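PDB 6OAE: mucin-like protocadherin from Homo sapiens, which probably joins neighbouring epithelial microvilli by calcium-dependent adhesion to CDHR2, and is represented here by its first two extracellular cadherin repeats. Local coordinates for residues D133-Q141 against S152-L161; R172-R182 against H193-V203. All coordinates share one frame; numbering follows the deposited sequence.

The chain starts in the first cadherin repeat, crosses a calcium-bound linker and enters the second, which holds both interactions. Interaction 1 comes first. Residues 133-141 leave the calcium site and form edge strand 137-142, and the chain soon turns back, so that residues 152-161 close a short loop onto it. This contact ties one sheet of the beta sandwich to the other. Strand 158-163 then leads on to strand 174-182. Interaction 2 closes the last hairpin, 172-182 with 193-203. The two contacts lie in series and neither nests in the other. They meet where strands 137-142 and 174-182 lie side by side in one sheet; there Thr139 O and Gln141 O probably accept hydrogen bonds from Leu180 N and Trp178 N.

Interaction 1 (D133-Q141 against S152-L161); sequences DDILFYTLQ and SLVSVNRPAL. With CA (calcium ion), chain E.
Tyr138 N donates a fairly straight hydrogen bond of 2.7 Å to Val156 O. The donor lies in the plane of that carbonyl, which also sits at the edge of the Tyr138 ring. A second bond runs the other way, from Asn157 ND2 to Leu136 O at 3.0 Å. Leu136 O lies in the amide plane of Asn157, but ND2 stands above the carbonyl plane of Leu136 instead of on a lone pair. With chi1 at -52°, the side chain of Asn157 swings beside its own backbone N, and the amide comes back toward residues 135-137. The same ND2 lies 3.4 Å above the Phe137 ring plane, over the ring centre, with amide and ring planes 82° apart. Ser155 OG accepts from Asn157 N at 3.1 Å, an ST turn in the loop that carries both Val156 and Asn157. Asp134 OD2 binds a calcium ion at 2.3 Å, in a site completed by Asn94, Asn96, Asp129, Asp131 and Asp183. That site belongs to the calcium-bound junction between the two cadherin repeats; the contact itself joins the two sheets of the second repeat. Pro159 presses on the buried Tyr138 ring from one face. Its CG lies 3.6 Å from the Tyr138 ring centroid and 10° off the normal, a CH-pi contact. The Tyr138 hydroxyl bonds to Ala127 N, so the ring is held at its far end too. On the backbone side of the ring, Leu153 CD1 reaches Tyr138 CB at 3.7 Å. Leu140 then crosses Leu161 at about a right angle, with Leu140 CD2 and Leu161 CD1 3.6 Å apart.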
loop_
_atom_site.group_PDB
_atom_site.type_symbol
_atom_site.label_atom_id
_atom_site.label_comp_id
_atom_site.label_asym_id
_atom_site.label_seq_id
_atom_site.Cartn_x
_atom_site.Cartn_y
_atom_site.Cartn_z
ATOM N N ASP A 133 3.852 -1.812 1.549
ATOM C CA ASP A 133 5.125 -1.301 2.120
ATOM C C ASP A 133 4.866 -0.243 3.199
ATOM O O ASP A 133 5.827 0.107 3.873
ATOM C CB ASP A 133 6.030 -0.766 1.004
ATOM C CG ASP A 133 6.400 -1.849 -0.008
ATOM O OD1 ASP A 133 7.051 -2.820 0.402
ATOM O OD2 ASP A 133 6.008 -1.719 -1.202
ATOM N N ASP A 134 3.632 0.250 3.358
ATOM C CA ASP A 134 3.312 1.341 4.317
ATOM C C ASP A 134 3.440 0.794 5.746
ATOM O O ASP A 134 2.821 -0.247 6.033
ATOM C CB ASP A 134 1.922 1.938 4.077
ATOM C CG ASP A 134 1.854 2.925 2.926
ATOM O OD1 ASP A 134 2.903 3.136 2.252
ATOM O OD2 ASP A 134 0.766 3.505 2.728
ATOM N N ILE A 135 4.223 1.474 6.579
ATOM C CA ILE A 135 4.285 1.220 8.044
ATOM C C ILE A 135 3.137 1.988 8.658
ATOM O O ILE A 135 3.002 3.191 8.335
ATOM C CB ILE A 135 5.640 1.637 8.647
ATOM C CG1 ILE A 135 6.807 0.953 7.924
ATOM C CG2 ILE A 135 5.653 1.364 10.153
ATOM C CD1 ILE A 135 6.654 -0.543 7.824
ATOM N N LEU A 136 2.332 1.339 9.496
ATOM C CA LEU A 136 1.148 2.003 10.094
ATOM C C LEU A 136 1.500 2.475 11.515
ATOM O O LEU A 136 2.197 1.762 12.228
ATOM C CB LEU A 136 -0.041 1.038 10.060
ATOM C CG LEU A 136 -0.440 0.576 8.656
ATOM C CD1 LEU A 136 -1.743 -0.194 8.698
ATOM C CD2 LEU A 136 -0.532 1.744 7.683
ATOM N N PHE A 137 1.015 3.657 11.853
ATOM C CA PHE A 137 1.285 4.421 13.087
ATOM C C PHE A 137 -0.040 4.563 13.825
ATOM O O PHE A 137 -0.974 5.156 13.265
ATOM C CB PHE A 137 1.897 5.771 12.745
ATOM C CG PHE A 137 3.309 5.652 12.243
ATOM C CD1 PHE A 137 3.572 5.246 10.935
ATOM C CD2 PHE A 137 4.382 5.931 13.086
ATOM C CE1 PHE A 137 4.882 5.116 10.492
ATOM C CE2 PHE A 137 5.690 5.809 12.633
ATOM C CZ PHE A 137 5.936 5.413 11.336
ATOM N N TYR A 138 -0.092 4.033 15.043
ATOM C CA TYR A 138 -1.315 3.934 15.865
ATOM C C TYR A 138 -1.221 4.855 17.064
ATOM O O TYR A 138 -0.152 4.915 17.726
ATOM C CB TYR A 138 -1.503 2.507 16.341
ATOM C CG TYR A 138 -1.702 1.508 15.244
ATOM C CD1 TYR A 138 -0.617 0.896 14.625
ATOM C CD2 TYR A 138 -2.980 1.162 14.823
ATOM C CE1 TYR A 138 -0.806 -0.037 13.615
ATOM C CE2 TYR A 138 -3.178 0.222 13.826
ATOM C CZ TYR A 138 -2.089 -0.378 13.220
ATOM O OH TYR A 138 -2.269 -1.300 12.220
ATOM N N THR A 139 -2.325 5.528 17.340
ATOM C CA THR A 139 -2.485 6.481 18.452
ATOM C C THR A 139 -3.732 6.114 19.230
ATOM O O THR A 139 -4.750 5.830 18.583
ATOM C CB THR A 139 -2.577 7.918 17.934
ATOM O OG1 THR A 139 -1.389 8.114 17.166
ATOM C CG2 THR A 139 -2.645 8.919 19.062
ATOM N N LEU A 140 -3.651 6.142 20.564
ATOM C CA LEU A 140 -4.801 5.907 21.465
ATOM C C LEU A 140 -5.144 7.240 22.138
ATOM O O LEU A 140 -4.212 7.861 22.750
ATOM C CB LEU A 140 -4.415 4.839 22.479
ATOM C CG LEU A 140 -5.582 4.245 23.256
ATOM C CD1 LEU A 140 -6.395 3.306 22.376
ATOM C CD2 LEU A 140 -5.069 3.526 24.498
ATOM N N GLN A 141 -6.390 7.689 22.004
ATOM C CA GLN A 141 -6.877 8.962 22.604
ATOM C C GLN A 141 -8.053 8.648 23.530
ATOM O O GLN A 141 -9.030 8.072 23.053
ATOM C CB GLN A 141 -7.270 9.930 21.496
ATOM C CG GLN A 141 -7.745 11.279 22.012
ATOM C CD GLN A 141 -8.113 12.244 20.911
ATOM O OE1 GLN A 141 -8.901 13.170 21.125
ATOM N NE2 GLN A 141 -7.548 12.037 19.723
ATOM N N SER A 152 -2.455 1.706 27.566
ATOM C CA SER A 152 -1.614 2.344 26.522
ATOM C C SER A 152 -1.247 1.304 25.470
ATOM O O SER A 152 -1.347 0.098 25.766
ATOM C CB SER A 152 -0.392 2.967 27.157
ATOM O OG SER A 152 0.419 1.973 27.747
ATOM N N LEU A 153 -0.854 1.762 24.287
ATOM C CA LEU A 153 -0.342 0.881 23.220
ATOM C C LEU A 153 1.098 0.556 23.558
ATOM O O LEU A 153 1.808 1.441 24.113
ATOM C CB LEU A 153 -0.433 1.596 21.881
ATOM C CG LEU A 153 -1.838 1.953 21.421
ATOM C CD1 LEU A 153 -1.759 2.629 20.075
ATOM C CD2 LEU A 153 -2.722 0.712 21.345
ATOM N N VAL A 154 1.535 -0.655 23.246
ATOM C CA VAL A 154 2.949 -1.034 23.484
ATOM C C VAL A 154 3.854 -0.082 22.693
ATOM O O VAL A 154 4.873 0.392 23.263
ATOM C CB VAL A 154 3.207 -2.517 23.146
ATOM C CG1 VAL A 154 4.694 -2.829 23.112
ATOM C CG2 VAL A 154 2.493 -3.408 24.136
ATOM N N SER A 155 3.513 0.212 21.447
ATOM C CA SER A 155 4.214 1.249 20.647
ATOM C C SER A 155 3.333 1.756 19.512
ATOM O O SER A 155 2.321 1.106 19.175
ATOM C CB SER A 155 5.539 0.742 20.079
ATOM O OG SER A 155 5.311 0.066 18.853
ATOM N N VAL A 156 3.759 2.856 18.899
ATOM C CA VAL A 156 3.078 3.459 17.732
ATOM C C VAL A 156 3.010 2.453 16.559
ATOM O O VAL A 156 2.101 2.573 15.787
ATOM C CB VAL A 156 3.758 4.788 17.349
ATOM C CG1 VAL A 156 5.143 4.582 16.760
ATOM C CG2 VAL A 156 2.896 5.600 16.426
ATOM N N ASN A 157 3.918 1.483 16.436
ATOM C CA ASN A 157 3.861 0.490 15.325
ATOM C C ASN A 157 3.418 -0.914 15.788
ATOM O O ASN A 157 3.265 -1.753 14.924
ATOM C CB ASN A 157 5.192 0.412 14.597
ATOM C CG ASN A 157 5.675 1.779 14.160
ATOM O OD1 ASN A 157 6.788 2.171 14.513
ATOM N ND2 ASN A 157 4.849 2.510 13.414
ATOM N N ARG A 158 3.220 -1.121 17.096
ATOM C CA ARG A 158 2.760 -2.401 17.707
ATOM C C ARG A 158 1.509 -2.117 18.529
ATOM O O ARG A 158 1.607 -1.905 19.736
ATOM C CB ARG A 158 3.839 -3.002 18.613
ATOM C CG ARG A 158 5.252 -2.930 18.056
ATOM C CD ARG A 158 5.569 -4.012 17.051
ATOM N NE ARG A 158 5.551 -5.347 17.624
ATOM C CZ ARG A 158 6.292 -6.355 17.182
ATOM N NH1 ARG A 158 7.116 -6.167 16.167
ATOM N NH2 ARG A 158 6.210 -7.539 17.760
ATOM N N PRO A 159 0.305 -2.079 17.915
ATOM C CA PRO A 159 -0.920 -1.763 18.648
ATOM C C PRO A 159 -1.495 -2.901 19.510
ATOM O O PRO A 159 -2.632 -3.286 19.311
ATOM C CB PRO A 159 -1.863 -1.375 17.491
ATOM C CG PRO A 159 -1.465 -2.300 16.390
ATOM C CD PRO A 159 0.047 -2.268 16.474
ATOM N N ALA A 160 -0.714 -3.394 20.463
ATOM C CA ALA A 160 -1.209 -4.260 21.548
ATOM C C ALA A 160 -1.609 -3.312 22.667
ATOM O O ALA A 160 -0.860 -2.341 22.885
ATOM C CB ALA A 160 -0.164 -5.240 22.000
ATOM N N LEU A 161 -2.727 -3.567 23.328
ATOM C CA LEU A 161 -3.197 -2.717 24.444
ATOM C C LEU A 161 -2.725 -3.366 25.745
ATOM O O LEU A 161 -3.039 -4.553 25.982
ATOM C CB LEU A 161 -4.716 -2.550 24.402
ATOM C CG LEU A 161 -5.241 -1.407 25.267
ATOM C CD1 LEU A 161 -4.790 -0.067 24.731
ATOM C CD2 LEU A 161 -6.757 -1.449 25.379
HETATM CA CA CA E . -1.423 3.865 2.305
#

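Interaction 2 (R172-R182 against H193-V203); sequences RPNMTFWLLVR and HTATATLVLNV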
loop_
_atom_site.group_PDB
_atom_site.type_symbol
_atom_site.label_atom_id
_atom_site.label_comp_id
_atom_site.label_asym_id
_atom_site.label_seq_id
_atom_site.Cartn_x
_atom_site.Cartn_y
_atom_site.Cartn_z
ATOM N N ARG A 172 -14.191 2.962 38.122
ATOM C CA ARG A 172 -14.210 3.166 36.646
ATOM C C ARG A 172 -14.469 1.837 35.940
ATOM O O ARG A 172 -13.534 1.147 35.544
ATOM C CB ARG A 172 -12.909 3.858 36.241
ATOM C CG ARG A 172 -12.968 4.454 34.847
ATOM C CD ARG A 172 -11.779 5.332 34.560
ATOM N NE ARG A 172 -11.984 6.685 35.052
ATOM C CZ ARG A 172 -11.493 7.204 36.183
ATOM N NH1 ARG A 172 -11.778 8.460 36.484
ATOM N NH2 ARG A 172 -10.732 6.496 37.008
ATOM N N PRO A 173 -15.745 1.430 35.789
ATOM C CA PRO A 173 -16.076 0.169 35.130
ATOM C C PRO A 173 -16.031 0.234 33.600
ATOM O O PRO A 173 -16.001 -0.818 33.014
ATOM C CB PRO A 173 -17.516 -0.088 35.557
ATOM C CG PRO A 173 -18.084 1.318 35.700
ATOM C CD PRO A 173 -16.945 2.145 36.253
ATOM N N ASN A 174 -16.072 1.444 33.026
ATOM C CA ASN A 174 -16.077 1.675 31.549
ATOM C C ASN A 174 -14.973 2.666 31.199
ATOM O O ASN A 174 -14.888 3.727 31.866
ATOM C CB ASN A 174 -17.419 2.194 31.008
ATOM C CG ASN A 174 -17.371 2.601 29.541
ATOM O OD1 ASN A 174 -16.724 3.589 29.169
ATOM N ND2 ASN A 174 -18.065 1.858 28.695
ATOM N N MET A 175 -14.160 2.328 30.193
ATOM C CA MET A 175 -13.103 3.208 29.629
ATOM C C MET A 175 -13.254 3.142 28.109
ATOM O O MET A 175 -13.213 2.023 27.563
ATOM C CB MET A 175 -11.695 2.768 30.036
ATOM C CG MET A 175 -11.294 3.266 31.417
ATOM S SD MET A 175 -10.410 2.089 32.449
ATOM C CE MET A 175 -11.578 0.738 32.473
ATOM N N THR A 176 -13.440 4.282 27.451
ATOM C CA THR A 176 -13.576 4.324 25.977
ATOM C C THR A 176 -12.428 5.129 25.383
ATOM O O THR A 176 -12.039 6.172 25.959
ATOM C CB THR A 176 -14.961 4.812 25.555
ATOM O OG1 THR A 176 -15.891 3.907 26.143
ATOM C CG2 THR A 176 -15.144 4.815 24.056
ATOM N N PHE A 177 -11.921 4.639 24.254
ATOM C CA PHE A 177 -10.795 5.225 23.504
ATOM C C PHE A 177 -11.154 5.376 22.036
ATOM O O PHE A 177 -11.920 4.554 21.517
ATOM C CB PHE A 177 -9.574 4.317 23.560
ATOM C CG PHE A 177 -8.992 4.142 24.932
ATOM C CD1 PHE A 177 -8.151 5.098 25.461
ATOM C CD2 PHE A 177 -9.273 3.012 25.675
ATOM C CE1 PHE A 177 -7.594 4.928 26.724
ATOM C CE2 PHE A 177 -8.732 2.852 26.945
ATOM C CZ PHE A 177 -7.890 3.814 27.467
ATOM N N TRP A 178 -10.605 6.414 21.428
ATOM C CA TRP A 178 -10.445 6.529 19.963
ATOM C C TRP A 178 -9.112 5.863 19.628
ATOM O O TRP A 178 -8.088 6.208 20.280
ATOM C CB TRP A 178 -10.446 7.974 19.483
ATOM C CG TRP A 178 -11.797 8.598 19.384
ATOM C CD1 TRP A 178 -12.801 8.253 18.525
ATOM C CD2 TRP A 178 -12.282 9.713 20.157
ATOM N NE1 TRP A 178 -13.887 9.067 18.721
ATOM C CE2 TRP A 178 -13.598 9.975 19.714
ATOM C CE3 TRP A 178 -11.739 10.506 21.181
ATOM C CZ2 TRP A 178 -14.377 11.001 20.267
ATOM C CZ3 TRP A 178 -12.508 11.517 21.726
ATOM C CH2 TRP A 178 -13.812 11.761 21.274
ATOM N N LEU A 179 -9.135 4.938 18.694
ATOM C CA LEU A 179 -7.927 4.338 18.103
ATOM C C LEU A 179 -7.772 4.935 16.709
ATOM O O LEU A 179 -8.692 4.757 15.899
ATOM C CB LEU A 179 -8.083 2.821 18.058
ATOM C CG LEU A 179 -6.866 2.063 17.535
ATOM C CD1 LEU A 179 -5.632 2.289 18.395
ATOM C CD2 LEU A 179 -7.191 0.600 17.442
ATOM N N LEU A 180 -6.668 5.636 16.467
ATOM C CA LEU A 180 -6.355 6.245 15.153
ATOM C C LEU A 180 -5.243 5.448 14.510
ATOM O O LEU A 180 -4.343 4.989 15.228
ATOM C CB LEU A 180 -5.888 7.690 15.316
ATOM C CG LEU A 180 -6.751 8.578 16.201
ATOM C CD1 LEU A 180 -6.170 9.984 16.245
ATOM C CD2 LEU A 180 -8.180 8.606 15.708
ATOM N N VAL A 181 -5.276 5.325 13.194
ATOM C CA VAL A 181 -4.121 4.757 12.467
ATOM C C VAL A 181 -3.849 5.693 11.296
ATOM O O VAL A 181 -4.833 6.189 10.714
ATOM C CB VAL A 181 -4.363 3.301 12.026
ATOM C CG1 VAL A 181 -5.525 3.166 11.038
ATOM C CG2 VAL A 181 -3.094 2.687 11.471
ATOM N N ARG A 182 -2.580 5.934 10.992
ATOM C CA ARG A 182 -2.178 6.676 9.771
ATOM C C ARG A 182 -1.088 5.857 9.089
ATOM O O ARG A 182 -0.438 5.025 9.782
ATOM C CB ARG A 182 -1.770 8.122 10.092
ATOM C CG ARG A 182 -0.562 8.245 10.997
ATOM C CD ARG A 182 0.019 9.646 11.157
ATOM N NE ARG A 182 1.244 9.542 11.949
ATOM C CZ ARG A 182 1.320 9.534 13.287
ATOM N NH1 ARG A 182 0.242 9.645 14.051
ATOM N NH2 ARG A 182 2.500 9.424 13.868
ATOM N N HIS A 193 -3.172 9.104 5.007
ATOM C CA HIS A 193 -4.555 8.619 5.193
ATOM C C HIS A 193 -4.715 8.166 6.632
ATOM O O HIS A 193 -3.787 7.521 7.136
ATOM C CB HIS A 193 -4.866 7.485 4.237
ATOM C CG HIS A 193 -4.528 7.804 2.824
ATOM N ND1 HIS A 193 -3.398 7.304 2.235
ATOM C CD2 HIS A 193 -5.153 8.581 1.901
ATOM C CE1 HIS A 193 -3.336 7.741 0.986
ATOM N NE2 HIS A 193 -4.406 8.535 0.758
ATOM N N THR A 194 -5.863 8.473 7.225
ATOM C CA THR A 194 -6.174 8.156 8.636
ATOM C C THR A 194 -7.474 7.359 8.656
ATOM O O THR A 194 -8.368 7.669 7.850
ATOM C CB THR A 194 -6.255 9.423 9.497
ATOM O OG1 THR A 194 -4.970 10.042 9.479
ATOM C CG2 THR A 194 -6.609 9.150 10.944
ATOM N N ALA A 195 -7.547 6.371 9.544
ATOM C CA ALA A 195 -8.763 5.622 9.890
ATOM C C ALA A 195 -8.919 5.709 11.412
ATOM O O ALA A 195 -7.894 5.897 12.129
ATOM C CB ALA A 195 -8.667 4.209 9.399
ATOM N N THR A 196 -10.161 5.632 11.881
ATOM C CA THR A 196 -10.512 5.785 13.307
ATOM C C THR A 196 -11.455 4.642 13.668
ATOM O O THR A 196 -12.196 4.174 12.794
ATOM C CB THR A 196 -11.123 7.162 13.608
ATOM O OG1 THR A 196 -12.457 7.169 13.126
ATOM C CG2 THR A 196 -10.388 8.319 12.984
ATOM N N ALA A 197 -11.370 4.185 14.902
ATOM C CA ALA A 197 -12.270 3.170 15.475
ATOM C C ALA A 197 -12.408 3.489 16.962
ATOM O O ALA A 197 -11.576 4.261 17.475
ATOM C CB ALA A 197 -11.735 1.797 15.222
ATOM N N THR A 198 -13.444 2.959 17.603
ATOM C CA THR A 198 -13.714 3.144 19.052
ATOM C C THR A 198 -13.415 1.809 19.754
ATOM O O THR A 198 -13.749 0.731 19.197
ATOM C CB THR A 198 -15.122 3.727 19.267
ATOM O OG1 THR A 198 -15.166 5.079 18.790
ATOM C CG2 THR A 198 -15.535 3.755 20.719
ATOM N N LEU A 199 -12.750 1.869 20.912
ATOM C CA LEU A 199 -12.483 0.706 21.782
ATOM C C LEU A 199 -13.197 0.969 23.094
ATOM O O LEU A 199 -12.989 2.042 23.667
ATOM C CB LEU A 199 -10.992 0.533 22.072
ATOM C CG LEU A 199 -10.105 0.182 20.889
ATOM C CD1 LEU A 199 -8.664 0.114 21.354
ATOM C CD2 LEU A 199 -10.542 -1.131 20.272
ATOM N N VAL A 200 -13.984 0.014 23.536
ATOM C CA VAL A 200 -14.708 0.085 24.831
ATOM C C VAL A 200 -14.125 -1.018 25.714
ATOM O O VAL A 200 -14.249 -2.206 25.339
ATOM C CB VAL A 200 -16.217 -0.053 24.615
ATOM C CG1 VAL A 200 -16.951 -0.088 25.933
ATOM C CG2 VAL A 200 -16.756 1.063 23.727
ATOM N N LEU A 201 -13.510 -0.637 26.829
ATOM C CA LEU A 201 -12.969 -1.566 27.845
ATOM C C LEU A 201 -13.977 -1.593 28.998
ATOM O O LEU A 201 -14.184 -0.500 29.627
ATOM C CB LEU A 201 -11.597 -1.072 28.302
ATOM C CG LEU A 201 -10.416 -1.354 27.360
ATOM C CD1 LEU A 201 -10.061 -2.814 27.368
ATOM C CD2 LEU A 201 -10.681 -0.911 25.937
ATOM N N ASN A 202 -14.586 -2.751 29.228
ATOM C CA ASN A 202 -15.605 -2.963 30.286
ATOM C C ASN A 202 -14.993 -3.845 31.378
ATOM O O ASN A 202 -14.654 -5.013 31.076
ATOM C CB ASN A 202 -16.886 -3.561 29.712
ATOM C CG ASN A 202 -18.002 -3.582 30.729
ATOM O OD1 ASN A 202 -18.154 -2.634 31.499
ATOM N ND2 ASN A 202 -18.785 -4.652 30.733
ATOM N N VAL A 203 -14.846 -3.299 32.583
ATOM C CA VAL A 203 -14.230 -4.007 33.730
ATOM C C VAL A 203 -15.306 -4.933 34.283
ATOM O O VAL A 203 -16.407 -4.453 34.515
ATOM C CB VAL A 203 -13.701 -3.039 34.802
ATOM C CG1 VAL A 203 -13.086 -3.773 35.981
ATOM C CG2 VAL A 203 -12.703 -2.061 34.223
#
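Met175 and Leu201 pair through two backbone hydrogen bonds, Met175 N to Leu201 O at 2.9 Å and Leu201 N to Met175 O at 2.8 Å. Phe177 with Leu199, Leu179 with Ala197 and Val181 with Ala195 repeat the pattern, and Val203 N to Pro173 O adds one more bond at the end. The side chains of these four doubly bonded pairs fill the tightly packed face. Met175 bends at chi2 and chi3, which carries CE to 3.5 Å from Val203 CG2, closer than usual for two carbons. Phe177 offers its ring edge to Leu201, with Phe177 CD2 4.2 Å from Leu201 CD2. Farther along, Val181 CG1 lies 3.7 Å from Ala195 CB. Phe151 of the facing sheet packs on Met175, Phe177 and Leu201. The strands form an antiparallel beta hairpin, the last two strands of a cadherin repeat, and their axes run 156° apart. The other face is looser and more polar. Trp178, Thr194 and Thr196 are exposed there. Trp178 lies beside Thr198, pointing the same way, but Trp178 CD1 comes no nearer than 4.0 Å to Thr198 OG1. Closer touches on this face are made by methyl groups: Thr176 CG2 lies 3.5 Å from Thr198 CG2, and Leu180 runs alongside Thr196. Arg182 extends away from the hairpin, and its NH2 bonds to Pro185 O. At the calcium end, His193 ND1 bonds to Asp183 OD2, a calcium-binding oxygen, so His193 lies in the second shell of that site.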